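Local coordinates for T-lymphoma invasion and metastasis-inducing protein 1 (Homo sapiens, PDB 4K2P) that probably binds membrane phosphoinositides and protein partners such as Par-3 through its PH-CC-Ex region, in keeping with a role in cell signalling and tight junctions, at residues L14-F19 and F99-T104; S74-V79 and F87-S92; L48-S53 and P65-W70. The protein carries 5 engineered substitutions. All coordinates share one frame; numbering follows the deposited sequence.

Contact 1. Residues L14-F19 and F99-T104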
# COMPACT_ATOMS: atom_id res chain seq x y z
N LEU A 14 17.84 -9.41 -4.33
CA LEU A 14 17.35 -8.71 -3.15
C LEU A 14 17.35 -9.62 -1.94
O LEU A 14 17.10 -10.82 -2.07
CB LEU A 14 15.92 -8.20 -3.38
CG LEU A 14 15.71 -7.19 -4.51
CD1 LEU A 14 14.22 -6.98 -4.77
CD2 LEU A 14 16.40 -5.88 -4.16
N ALA A 15 17.62 -9.05 -0.77
CA ALA A 15 17.32 -9.72 0.49
C ALA A 15 15.85 -9.45 0.78
O ALA A 15 15.35 -8.36 0.51
CB ALA A 15 18.20 -9.21 1.61
N VAL A 16 15.15 -10.45 1.32
CA VAL A 16 13.69 -10.40 1.45
C VAL A 16 13.27 -10.99 2.79
O VAL A 16 13.87 -11.94 3.28
CB VAL A 16 12.98 -11.17 0.32
CG1 VAL A 16 11.47 -11.00 0.42
CG2 VAL A 16 13.48 -10.68 -1.05
N LYS A 17 12.22 -10.41 3.36
CA LYS A 17 11.74 -10.79 4.67
C LYS A 17 10.23 -10.52 4.74
O LYS A 17 9.81 -9.41 4.46
CB LYS A 17 12.48 -9.97 5.72
CG LYS A 17 12.21 -10.28 7.15
CD LYS A 17 13.18 -9.47 7.98
CE LYS A 17 13.00 -9.70 9.45
NZ LYS A 17 14.30 -9.54 10.16
N ASN A 18 9.42 -11.52 5.08
CA ASN A 18 8.00 -11.25 5.32
C ASN A 18 7.82 -10.33 6.52
O ASN A 18 8.52 -10.47 7.52
CB ASN A 18 7.22 -12.54 5.53
CG ASN A 18 7.23 -13.43 4.30
OD1 ASN A 18 7.36 -12.94 3.18
ND2 ASN A 18 7.05 -14.72 4.50
N PHE A 19 6.90 -9.38 6.42
CA PHE A 19 6.78 -8.31 7.39
C PHE A 19 5.41 -8.29 8.10
O PHE A 19 5.34 -8.35 9.32
CB PHE A 19 7.05 -6.97 6.70
CG PHE A 19 7.10 -5.80 7.64
CD1 PHE A 19 7.84 -5.87 8.81
CD2 PHE A 19 6.43 -4.63 7.34
CE1 PHE A 19 7.89 -4.80 9.67
CE2 PHE A 19 6.48 -3.56 8.20
CZ PHE A 19 7.21 -3.64 9.37
N PHE A 99 6.00 -6.85 2.80
CA PHE A 99 7.27 -7.53 2.62
C PHE A 99 8.37 -6.49 2.66
O PHE A 99 8.21 -5.40 2.14
CB PHE A 99 7.31 -8.27 1.27
CG PHE A 99 6.11 -9.14 1.03
CD1 PHE A 99 4.96 -8.61 0.47
CD2 PHE A 99 6.14 -10.49 1.34
CE1 PHE A 99 3.84 -9.41 0.25
CE2 PHE A 99 5.03 -11.29 1.12
CZ PHE A 99 3.88 -10.74 0.57
N LEU A 100 9.48 -6.82 3.31
CA LEU A 100 10.67 -5.98 3.27
C LEU A 100 11.68 -6.49 2.24
O LEU A 100 11.85 -7.69 2.07
CB LEU A 100 11.32 -5.93 4.65
CG LEU A 100 10.49 -5.28 5.76
CD1 LEU A 100 11.15 -5.51 7.09
CD2 LEU A 100 10.31 -3.78 5.51
N PHE A 101 12.35 -5.55 1.60
CA PHE A 101 13.37 -5.82 0.60
C PHE A 101 14.59 -4.94 0.89
O PHE A 101 14.42 -3.78 1.26
CB PHE A 101 12.86 -5.51 -0.80
CG PHE A 101 11.64 -6.27 -1.20
CD1 PHE A 101 11.73 -7.51 -1.81
CD2 PHE A 101 10.38 -5.72 -1.01
CE1 PHE A 101 10.60 -8.20 -2.20
CE2 PHE A 101 9.24 -6.40 -1.40
CZ PHE A 101 9.35 -7.64 -1.99
N GLN A 102 15.79 -5.49 0.74
CA GLN A 102 17.02 -4.70 0.84
C GLN A 102 17.79 -4.77 -0.48
O GLN A 102 18.06 -5.87 -0.99
CB GLN A 102 17.90 -5.18 1.99
CG GLN A 102 19.15 -4.29 2.23
CD GLN A 102 20.18 -4.92 3.14
OE1 GLN A 102 20.27 -6.15 3.24
NE2 GLN A 102 20.97 -4.09 3.81
N THR A 103 18.14 -3.60 -1.00
CA THR A 103 18.97 -3.48 -2.19
C THR A 103 20.31 -2.81 -1.82
O THR A 103 20.69 -2.77 -0.64
CB THR A 103 18.20 -2.70 -3.28
OG1 THR A 103 18.93 -2.71 -4.51
CG2 THR A 103 17.93 -1.27 -2.85
N THR A 104 21.03 -2.29 -2.81
CA THR A 104 22.45 -1.97 -2.67
C THR A 104 22.76 -0.49 -2.56
O THR A 104 23.85 -0.11 -2.15
CB THR A 104 23.25 -2.51 -3.88
OG1 THR A 104 22.55 -2.18 -5.09
CG2 THR A 104 23.39 -4.02 -3.79

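Contact 2. Residues S74-V79 and F87-S92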
# COMPACT_ATOMS: atom_id res chain seq x y z
N SER A 74 -0.59 -2.15 -5.05
CA SER A 74 0.33 -2.10 -3.91
C SER A 74 0.86 -0.69 -3.66
O SER A 74 0.69 0.21 -4.47
CB SER A 74 1.51 -3.05 -4.14
OG SER A 74 1.09 -4.39 -4.11
N ILE A 75 1.49 -0.52 -2.51
CA ILE A 75 2.28 0.67 -2.23
C ILE A 75 3.68 0.20 -1.85
O ILE A 75 3.85 -0.79 -1.16
CB ILE A 75 1.69 1.52 -1.08
CG1 ILE A 75 0.35 2.13 -1.49
CG2 ILE A 75 2.65 2.64 -0.68
CD1 ILE A 75 -0.44 2.76 -0.33
N VAL A 76 4.69 0.94 -2.29
CA VAL A 76 6.06 0.66 -1.92
C VAL A 76 6.58 1.94 -1.28
O VAL A 76 6.33 3.04 -1.79
CB VAL A 76 6.94 0.25 -3.12
CG1 VAL A 76 8.28 -0.28 -2.62
CG2 VAL A 76 6.24 -0.81 -3.96
N GLN A 77 7.28 1.79 -0.16
CA GLN A 77 7.86 2.91 0.59
C GLN A 77 9.29 2.59 1.00
O GLN A 77 9.56 1.51 1.49
CB GLN A 77 7.04 3.20 1.86
CG GLN A 77 5.63 3.69 1.62
CD GLN A 77 5.59 5.15 1.22
OE1 GLN A 77 5.64 6.04 2.07
NE2 GLN A 77 5.48 5.40 -0.07
N ALA A 78 10.19 3.54 0.82
CA ALA A 78 11.50 3.47 1.45
C ALA A 78 11.33 3.39 2.96
O ALA A 78 10.38 3.95 3.51
CB ALA A 78 12.34 4.67 1.08
N VAL A 79 12.25 2.69 3.61
CA VAL A 79 12.28 2.61 5.07
C VAL A 79 13.66 3.03 5.54
O VAL A 79 14.38 2.23 6.13
CB VAL A 79 11.96 1.20 5.59
CG1 VAL A 79 11.67 1.24 7.09
CG2 VAL A 79 10.78 0.61 4.84
N PHE A 87 18.98 0.93 2.76
CA PHE A 87 18.40 0.61 1.46
C PHE A 87 17.30 -0.44 1.53
O PHE A 87 17.16 -1.28 0.65
CB PHE A 87 19.51 0.16 0.51
CG PHE A 87 20.70 1.07 0.53
CD1 PHE A 87 20.52 2.44 0.46
CD2 PHE A 87 21.98 0.58 0.67
CE1 PHE A 87 21.60 3.30 0.50
CE2 PHE A 87 23.06 1.43 0.71
CZ PHE A 87 22.87 2.80 0.62
N VAL A 88 16.50 -0.34 2.59
CA VAL A 88 15.32 -1.16 2.76
C VAL A 88 14.11 -0.45 2.17
O VAL A 88 13.98 0.76 2.32
CB VAL A 88 15.07 -1.49 4.25
CG1 VAL A 88 13.80 -2.30 4.43
CG2 VAL A 88 16.26 -2.24 4.83
N PHE A 89 13.27 -1.17 1.45
CA PHE A 89 11.94 -0.68 1.09
C PHE A 89 10.90 -1.74 1.43
O PHE A 89 11.24 -2.90 1.60
CB PHE A 89 11.85 -0.26 -0.38
CG PHE A 89 12.24 -1.33 -1.37
CD1 PHE A 89 13.56 -1.55 -1.71
CD2 PHE A 89 11.27 -2.08 -2.02
CE1 PHE A 89 13.91 -2.51 -2.64
CE2 PHE A 89 11.60 -3.03 -2.95
CZ PHE A 89 12.93 -3.25 -3.27
N CYS A 90 9.64 -1.32 1.53
CA CYS A 90 8.56 -2.17 2.01
C CYS A 90 7.41 -2.12 1.01
O CYS A 90 6.94 -1.04 0.66
CB CYS A 90 8.09 -1.73 3.39
SG CYS A 90 6.71 -2.69 4.07
N LEU A 91 6.99 -3.29 0.53
CA LEU A 91 5.80 -3.39 -0.31
C LEU A 91 4.64 -3.87 0.53
O LEU A 91 4.76 -4.87 1.23
CB LEU A 91 6.04 -4.34 -1.49
CG LEU A 91 4.89 -4.44 -2.51
CD1 LEU A 91 5.42 -4.70 -3.91
CD2 LEU A 91 3.90 -5.53 -2.15
N SER A 92 3.52 -3.16 0.48
CA SER A 92 2.28 -3.65 1.06
C SER A 92 1.29 -3.85 -0.08
O SER A 92 1.09 -2.95 -0.88
CB SER A 92 1.74 -2.68 2.11
OG SER A 92 1.81 -1.33 1.67
O HOH W 1 4.23 0.11 1.62
O HOH W 2 16.76 1.18 5.24

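Contact 3. Residues L48-S53 and P65-W70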
# COMPACT_ATOMS: atom_id res chain seq x y z
N LEU A 48 5.63 -10.23 -8.71
CA LEU A 48 7.01 -10.44 -8.35
C LEU A 48 7.27 -11.93 -8.23
O LEU A 48 6.64 -12.60 -7.42
CB LEU A 48 7.36 -9.74 -7.03
CG LEU A 48 7.45 -8.22 -7.03
CD1 LEU A 48 7.61 -7.72 -5.60
CD2 LEU A 48 8.58 -7.74 -7.89
N PHE A 49 8.19 -12.44 -9.04
CA PHE A 49 8.60 -13.84 -9.00
C PHE A 49 9.93 -13.95 -8.27
O PHE A 49 10.86 -13.20 -8.52
CB PHE A 49 8.72 -14.40 -10.41
CG PHE A 49 7.42 -14.43 -11.15
CD1 PHE A 49 6.56 -15.50 -11.03
CD2 PHE A 49 7.05 -13.37 -11.97
CE1 PHE A 49 5.35 -15.54 -11.70
CE2 PHE A 49 5.84 -13.40 -12.65
CZ PHE A 49 4.99 -14.48 -12.52
N PHE A 50 10.01 -14.92 -7.37
CA PHE A 50 11.18 -15.12 -6.52
C PHE A 50 11.86 -16.42 -6.90
O PHE A 50 11.24 -17.48 -6.85
CB PHE A 50 10.77 -15.13 -5.05
CG PHE A 50 10.17 -13.84 -4.58
CD1 PHE A 50 8.92 -13.45 -4.99
CD2 PHE A 50 10.86 -13.03 -3.70
CE1 PHE A 50 8.37 -12.26 -4.55
CE2 PHE A 50 10.31 -11.84 -3.26
CZ PHE A 50 9.07 -11.46 -3.68
N TYR A 51 13.13 -16.32 -7.28
CA TYR A 51 13.92 -17.47 -7.74
C TYR A 51 15.10 -17.70 -6.79
O TYR A 51 15.69 -16.74 -6.29
CB TYR A 51 14.48 -17.23 -9.14
CG TYR A 51 13.48 -16.99 -10.26
CD1 TYR A 51 12.96 -15.73 -10.50
CD2 TYR A 51 13.10 -18.03 -11.10
CE1 TYR A 51 12.05 -15.51 -11.53
CE2 TYR A 51 12.21 -17.82 -12.14
CZ TYR A 51 11.69 -16.56 -12.35
OH TYR A 51 10.80 -16.36 -13.38
N GLU A 52 15.42 -18.96 -6.51
CA GLU A 52 16.65 -19.30 -5.80
C GLU A 52 17.74 -19.74 -6.76
O GLU A 52 17.48 -20.42 -7.75
CB GLU A 52 16.40 -20.42 -4.78
CG GLU A 52 15.57 -19.98 -3.58
CD GLU A 52 15.40 -21.09 -2.55
OE1 GLU A 52 15.90 -22.21 -2.77
OE2 GLU A 52 14.75 -20.83 -1.51
N SER A 53 18.97 -19.34 -6.45
CA SER A 53 20.13 -19.79 -7.21
C SER A 53 20.50 -21.23 -6.87
O SER A 53 20.46 -21.61 -5.70
CB SER A 53 21.32 -18.87 -6.94
OG SER A 53 22.44 -19.25 -7.71
N PRO A 65 10.15 -20.33 -10.63
CA PRO A 65 10.12 -19.57 -9.37
C PRO A 65 9.73 -20.42 -8.16
O PRO A 65 8.93 -21.34 -8.29
CB PRO A 65 9.07 -18.49 -9.63
CG PRO A 65 8.21 -19.02 -10.69
CD PRO A 65 9.07 -19.90 -11.54
N LYS A 66 10.29 -20.12 -6.99
CA LYS A 66 9.86 -20.76 -5.75
C LYS A 66 8.46 -20.30 -5.37
O LYS A 66 7.63 -21.11 -4.96
CB LYS A 66 10.84 -20.45 -4.62
CG LYS A 66 12.20 -21.14 -4.78
CD LYS A 66 12.06 -22.65 -4.70
CE LYS A 66 13.40 -23.37 -4.82
NZ LYS A 66 14.03 -23.18 -6.16
N HIS A 67 8.22 -19.00 -5.47
CA HIS A 67 6.88 -18.47 -5.23
C HIS A 67 6.71 -17.12 -5.92
O HIS A 67 7.64 -16.59 -6.52
CB HIS A 67 6.60 -18.37 -3.73
CG HIS A 67 7.72 -17.75 -2.95
ND1 HIS A 67 8.78 -18.49 -2.47
CD2 HIS A 67 7.93 -16.48 -2.56
CE1 HIS A 67 9.60 -17.69 -1.82
NE2 HIS A 67 9.11 -16.46 -1.86
N ALA A 68 5.50 -16.57 -5.82
CA ALA A 68 5.16 -15.33 -6.49
C ALA A 68 4.25 -14.48 -5.61
O ALA A 68 3.41 -15.00 -4.89
CB ALA A 68 4.49 -15.62 -7.82
N VAL A 69 4.44 -13.16 -5.67
CA VAL A 69 3.63 -12.22 -4.93
C VAL A 69 2.93 -11.30 -5.91
O VAL A 69 3.57 -10.62 -6.70
CB VAL A 69 4.47 -11.38 -3.94
CG1 VAL A 69 3.59 -10.40 -3.17
CG2 VAL A 69 5.22 -12.29 -2.97
N TRP A 70 1.61 -11.30 -5.85
CA TRP A 70 0.78 -10.44 -6.68
C TRP A 70 0.78 -9.03 -6.12
O TRP A 70 0.43 -8.83 -4.96
CB TRP A 70 -0.64 -11.01 -6.72
CG TRP A 70 -1.59 -10.30 -7.63
CD1 TRP A 70 -1.41 -9.99 -8.95
CD2 TRP A 70 -2.90 -9.83 -7.29
NE1 TRP A 70 -2.52 -9.35 -9.44
CE2 TRP A 70 -3.45 -9.24 -8.44
CE3 TRP A 70 -3.66 -9.86 -6.11
CZ2 TRP A 70 -4.72 -8.68 -8.45
CZ3 TRP A 70 -4.92 -9.29 -6.12
CH2 TRP A 70 -5.44 -8.72 -7.28
O HOH W 3 13.94 -20.79 -8.26

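Contact 1. Residues L14-F19 and F99-T104
Leu14, within strand 10-23, reaches Phe101 and Thr103, and its side chain can be followed atom by atom. Leu14 CB comes 4.0 Å from Gln102 O. At CG, held beside the backbone N (chi1 -62°), the chain divides. CD1 meets the Phe101 ring obliquely, 3.9 Å from Phe101 CD1. Leu14 CD2 lies 3.6 Å from Gln102 O and runs alongside Thr103, pointing the same way, 3.8 Å from Thr103 CB. Phe101 is shared with Val16, the residue it faces in a non-hydrogen-bonded pair: Val16 CG2 lies 3.7 Å from Phe101 CD1, and Val16 CG1 touches the next ring carbon, CE1. The same face of the sheet carries Asn18 and Phe99, where Asn18 OD1 comes to the ring edge, 3.3 Å from Phe99 CD2. Leu100, on the face of Ala15 and Lys17, is crossed by Phe19, with Phe19 CD1 3.7 Å from Leu100 CD1 and Leu100 CD2 over one face of the ring. Paired backbone bonds at Ala15-Gln102 and Lys17-Leu100 fix this antiparallel register; the straightest runs from Leu100 N to Lys17 O, 2.9 Å with 164° at the hydrogen. Between them, the CA-H of Val16 approaches Leu100 O. Lys17 NZ is bonded to Arg34 O, and Gln102 NE2 to the backbone oxygen of Asp86. Strand 98-102 lies between strands 10-23 and 88-92 in the sheet of a PH domain, while Trp112 of helix 106-128 touches Leu14, and Phe50 of strand 47-51 touches Val16 and Phe101 inside the barrel.

Contact 2. Residues S74-V79 and F87-S92
The Phe89 ring meets Val76 CG1 obliquely, with Phe89 CD2 3.5 Å from that methyl, and its plane is about 20° from those of Phe101 and Trp112, whose rings it also touches. Phe89 CG stands between its own backbone N and carbonyl carbon (chi1 56°), which carries the ring away from strand 75-78 although Phe89 CB stays 3.4 Å from Gln77 O. The Gln77 amide, also flat, turns back on its own strand: NE2 donates to Val76 O from above the carbonyl plane. Val76 spreads its second methyl, CG2, across Leu91, 4.0 Å from Leu91 CD1, while Leu91 CD2 packs on Ser74, 3.6 Å from Ser74 OG. Replacing Leu91 with an alanine would probably open a gap beside Val76 CG2 and Ser74, depriving both of apolar contact. Toward the face that carries Cys90, Val79 CG2 lies 3.8 Å from Cys90 CB. Five backbone bonds join this hairpin, Val79 N to Val88 O among them, and the one from Ser92 N to Ile75 O has 165° at the hydrogen. One water donates to Ile75 O and also bonds Ser92 OG, 2.8 Å away; a second links Val79 O to Val88 N. The chemistry is therefore mixed: helix 106-128 covers the apolar Val76-Phe89 face, while among the polar side-chain atoms Ser74 OG is bonded to Val71 O, Ser92 OG to His237 of helix 233-241 as well as to its water, and Gln77 NE2 within its own strand.

Contact 3. Residues L48-S53 and P65-W70
Phe50 and His67 cross obliquely, their ring planes only 19° apart but slid so far, with centroids 5.2 Å from each other, that they barely overlap. What sits over the imidazole is instead Phe50 CB, 24° off the ring normal, making a CH-pi contact. His67 CG is held between its backbone N and carbonyl carbon (chi1 47°), a torsion that brings the imidazole toward Phe50. The far end of the Phe50 ring crosses Val69, where Phe50 CE1 lies 3.5 Å from Val69 CG2; His67 O and Ala68 CA lie at the ring's edge. Phe50, His67 and Val69 line one face of two antiparallel strands in the PH-domain barrel, and Phe50 extends inward to Phe101 of strand 98-102. Paired bonds between Leu48 and Val69, both 2.9 Å from N to O, set the register, and Phe50 N donates to His67 O. Phe49, on the other face with Ala68, and Tyr51 each lie alongside Pro65, pointing the same way as it does. Pro65 CB stands over the Tyr51 ring, 4.3 Å from the centroid, while Pro65 CG meets the Phe49 ring obliquely, next to Ala68 CB. Beyond the strand ends Glu52 and Lys66 cross at about a right angle; their salt bridge is long, 4.0 Å from Glu52 OE1 to Lys66 NZ, and a water accepts from both Lys66 NZ and Glu52 N.

In the fold
All three contacts belong to the antiparallel sheet of the PH domain. Along the chain contact 3 closes before contact 2 opens, and both are nested inside the loop closed by contact 1, which brings the early strand 10-23 against the late strand 98-102. Contacts 1 and 2 have centres about 9 Å apart and are joined by the neighbouring strands 88-92 and 98-102. Contact 3 lies about 13 Å from contact 1 and about 18 Å from contact 2, centre to centre. Its side chains meet both: Val69 CG1 is 3.6 Å from Phe99 CE1, and Leu48 CD1 4.1 Å from Leu91 CD1, consistent with a curled sheet closing round a shared apolar interior.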